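Local coordinates for protein galectin-1 (PDB 1A78) that binds beta-galactosides, and probably a range of complex carbohydrates, as a homodimeric soluble lectin, and may regulate apoptosis and cell differentiation, at residues L44-R49 / D105-P110. Numbering follows the deposited sequence.
Sequences LHFNAR and DQFSFP. With YIO (1-thio-beta-D-galactopyranose), chain C; GAL (beta-D-galactopyranose), chain B.
The Phe109 ring takes Leu44 CD1 on one face and Pro110 CD on the other, both displaced toward the rim; the methyl makes a CH-pi contact, 4.2 Å from CD1 to the centroid of the Phe109 ring. CZ of Phe107 comes to the edge of the Phe46 ring, near its plane, 4.0 Å from CE2 of Phe46. The Arg49 guanidinium is used along its edge, where Asn47 and both sugars gather. Leu44 and Phe46 carry CG anti to the backbone N (chi1 171° and 174°) and extend from strand 41-49 into the core of the galectin beta-sandwich, meeting strand 106-110 of the facing sheet; Cys61 packs against Leu44, Phe107 and Phe109. The other side of strand 41-49 forms the galactoside site. Here O4 of the thiogalactose accepts from Arg49 NH2 at 2.9 Å and, weakly, from His45 NE2. Arg49 NH1 reaches O2 of the second galactose, also at 2.9 Å. Arg49 NE donates almost straight (172°) to Asn47 OD1 over 3.0 Å, in the guanidinium plane but from above the amide carbonyl plane; the same OD1 of Asn47 lies 3.2 Å from O4 of the thiogalactose. Asn34, bonded to His45 ND1, and Asp55, salt-bridged to Arg49 NH1, probably help to hold the His45 ring and the Arg49 guanidinium for the sugar, and Glu72 and Asn62 bind the thiogalactose from strands 68-75 and 58-65 of the same sheet. One strand thus serves two chemistries: between 44-49 and 105-110 the contact is apolar, while its other side offers polar groups to the sugar, the arginine charge there probably being offset by the carboxylate it pairs with.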
loop_
_atom_site.group_PDB
_atom_site.type_symbol
_atom_site.label_atom_id
_atom_site.label_comp_id
_atom_site.label_asym_id
_atom_site.label_seq_id
_atom_site.Cartn_x
_atom_site.Cartn_y
_atom_site.Cartn_z
ATOM N N LEU A 44 -9.547 -3.038 14.117
ATOM C CA LEU A 44 -10.753 -3.249 13.351
ATOM C C LEU A 44 -10.606 -4.326 12.294
ATOM O O LEU A 44 -9.695 -4.253 11.478
ATOM C CB LEU A 44 -11.187 -1.961 12.607
ATOM C CG LEU A 44 -12.358 -2.111 11.579
ATOM C CD1 LEU A 44 -13.654 -2.596 12.271
ATOM C CD2 LEU A 44 -12.658 -0.813 10.870
ATOM N N HIS A 45 -11.476 -5.337 12.348
ATOM C CA HIS A 45 -11.573 -6.392 11.333
ATOM C C HIS A 45 -12.969 -6.134 10.728
ATOM O O HIS A 45 -13.998 -6.306 11.404
ATOM C CB HIS A 45 -11.512 -7.807 11.927
ATOM C CG HIS A 45 -11.956 -8.893 10.978
ATOM N ND1 HIS A 45 -11.123 -9.454 10.029
ATOM C CD2 HIS A 45 -13.143 -9.537 10.850
ATOM C CE1 HIS A 45 -11.772 -10.390 9.356
ATOM N NE2 HIS A 45 -13.000 -10.463 9.834
ATOM N N PHE A 46 -12.966 -5.643 9.491
ATOM C CA PHE A 46 -14.160 -5.299 8.731
ATOM C C PHE A 46 -14.437 -6.440 7.753
ATOM O O PHE A 46 -13.792 -6.540 6.720
ATOM C CB PHE A 46 -13.873 -3.992 7.994
ATOM C CG PHE A 46 -14.947 -3.567 7.067
ATOM C CD1 PHE A 46 -14.963 -4.019 5.756
ATOM C CD2 PHE A 46 -15.954 -2.729 7.506
ATOM C CE1 PHE A 46 -15.972 -3.650 4.902
ATOM C CE2 PHE A 46 -16.977 -2.344 6.654
ATOM C CZ PHE A 46 -16.991 -2.806 5.352
ATOM N N ASN A 47 -15.427 -7.274 8.041
ATOM C CA ASN A 47 -15.708 -8.422 7.191
ATOM C C ASN A 47 -17.091 -8.373 6.507
ATOM O O ASN A 47 -18.122 -8.472 7.177
ATOM C CB ASN A 47 -15.560 -9.669 8.074
ATOM C CG ASN A 47 -15.646 -10.976 7.308
ATOM O OD1 ASN A 47 -15.742 -12.027 7.933
ATOM N ND2 ASN A 47 -15.568 -10.940 5.974
ATOM N N ALA A 48 -17.110 -8.188 5.187
ATOM C CA ALA A 48 -18.364 -8.143 4.433
ATOM C C ALA A 48 -18.664 -9.565 3.975
ATOM O O ALA A 48 -17.994 -10.097 3.082
ATOM C CB ALA A 48 -18.251 -7.209 3.232
ATOM N N ARG A 49 -19.686 -10.169 4.576
ATOM C CA ARG A 49 -20.087 -11.540 4.283
ATOM C C ARG A 49 -21.228 -11.718 3.297
ATOM O O ARG A 49 -22.376 -11.487 3.621
ATOM C CB ARG A 49 -20.431 -12.252 5.598
ATOM C CG ARG A 49 -19.264 -12.280 6.580
ATOM C CD ARG A 49 -19.581 -13.018 7.871
ATOM N NE ARG A 49 -18.401 -13.127 8.727
ATOM C CZ ARG A 49 -18.372 -13.708 9.927
ATOM N NH1 ARG A 49 -19.466 -14.257 10.448
ATOM N NH2 ARG A 49 -17.250 -13.706 10.627
ATOM N N ASP A 105 -23.238 5.860 2.685
ATOM C CA ASP A 105 -23.462 5.175 3.955
ATOM C C ASP A 105 -22.269 5.280 4.875
ATOM O O ASP A 105 -21.125 5.281 4.421
ATOM C CB ASP A 105 -23.747 3.703 3.727
ATOM C CG ASP A 105 -25.131 3.461 3.217
ATOM O OD1 ASP A 105 -26.088 3.838 3.939
ATOM O OD2 ASP A 105 -25.248 2.900 2.099
ATOM N N GLN A 106 -22.535 5.220 6.172
ATOM C CA GLN A 106 -21.484 5.342 7.159
ATOM C C GLN A 106 -21.902 4.800 8.536
ATOM O O GLN A 106 -23.082 4.785 8.877
ATOM C CB GLN A 106 -21.131 6.831 7.250
ATOM C CG GLN A 106 -20.223 7.254 8.376
ATOM C CD GLN A 106 -20.146 8.767 8.501
ATOM O OE1 GLN A 106 -19.687 9.457 7.583
ATOM N NE2 GLN A 106 -20.604 9.291 9.639
ATOM N N PHE A 107 -20.937 4.287 9.295
ATOM C CA PHE A 107 -21.188 3.817 10.657
ATOM C C PHE A 107 -19.863 3.814 11.397
ATOM O O PHE A 107 -18.821 3.994 10.789
ATOM C CB PHE A 107 -21.873 2.446 10.674
ATOM C CG PHE A 107 -21.018 1.312 10.206
ATOM C CD1 PHE A 107 -20.202 0.618 11.105
ATOM C CD2 PHE A 107 -21.075 0.888 8.883
ATOM C CE1 PHE A 107 -19.467 -0.476 10.685
ATOM C CE2 PHE A 107 -20.337 -0.210 8.454
ATOM C CZ PHE A 107 -19.537 -0.893 9.348
ATOM N N SER A 108 -19.877 3.685 12.706
ATOM C CA SER A 108 -18.613 3.681 13.404
ATOM C C SER A 108 -18.437 2.399 14.210
ATOM O O SER A 108 -19.392 1.619 14.340
ATOM C CB SER A 108 -18.493 4.920 14.291
ATOM O OG SER A 108 -19.299 4.814 15.444
ATOM N N PHE A 109 -17.194 2.151 14.653
ATOM C CA PHE A 109 -16.807 1.005 15.479
ATOM C C PHE A 109 -15.971 1.605 16.593
ATOM O O PHE A 109 -15.238 2.551 16.355
ATOM C CB PHE A 109 -15.980 0.009 14.682
ATOM C CG PHE A 109 -15.653 -1.263 15.449
ATOM C CD1 PHE A 109 -16.631 -2.243 15.651
ATOM C CD2 PHE A 109 -14.366 -1.480 15.965
ATOM C CE1 PHE A 109 -16.336 -3.408 16.352
ATOM C CE2 PHE A 109 -14.056 -2.647 16.665
ATOM C CZ PHE A 109 -15.036 -3.610 16.862
ATOM N N PRO A 110 -16.107 1.116 17.837
ATOM C CA PRO A 110 -15.312 1.688 18.924
ATOM C C PRO A 110 -13.830 1.259 18.921
ATOM O O PRO A 110 -13.484 0.136 18.514
ATOM C CB PRO A 110 -16.032 1.167 20.165
ATOM C CG PRO A 110 -16.435 -0.183 19.738
ATOM C CD PRO A 110 -16.993 0.059 18.356
HETATM C C1 YIO C . -15.031 -15.523 12.838
HETATM C C2 YIO C . -14.286 -15.503 11.528
HETATM C C3 YIO C . -13.149 -14.503 11.591
HETATM C C4 YIO C . -13.735 -13.146 11.865
HETATM C C5 YIO C . -14.541 -13.197 13.164
HETATM C C6 YIO C . -15.262 -11.905 13.446
HETATM O O2 YIO C . -13.772 -16.788 11.259
HETATM O O3 YIO C . -12.478 -14.477 10.345
HETATM O O4 YIO C . -14.558 -12.766 10.775
HETATM O O5 YIO C . -15.547 -14.226 13.126
HETATM O O6 YIO C . -15.638 -11.857 14.813
HETATM S S1 YIO C . -16.509 -16.521 12.511
HETATM C C1 GAL B . -17.284 -16.395 14.159
HETATM C C2 GAL B . -18.778 -16.058 14.003
HETATM C C3 GAL B . -19.426 -15.844 15.375
HETATM C C4 GAL B . -19.170 -17.063 16.272
HETATM C C5 GAL B . -17.678 -17.298 16.364
HETATM C C6 GAL B . -17.402 -18.523 17.202
HETATM O O2 GAL B . -18.952 -14.892 13.217
HETATM O O3 GAL B . -20.822 -15.644 15.211
HETATM O O4 GAL B . -19.774 -18.225 15.711
HETATM O O5 GAL B . -17.139 -17.538 15.031
HETATM O O6 GAL B . -16.071 -18.958 17.035
#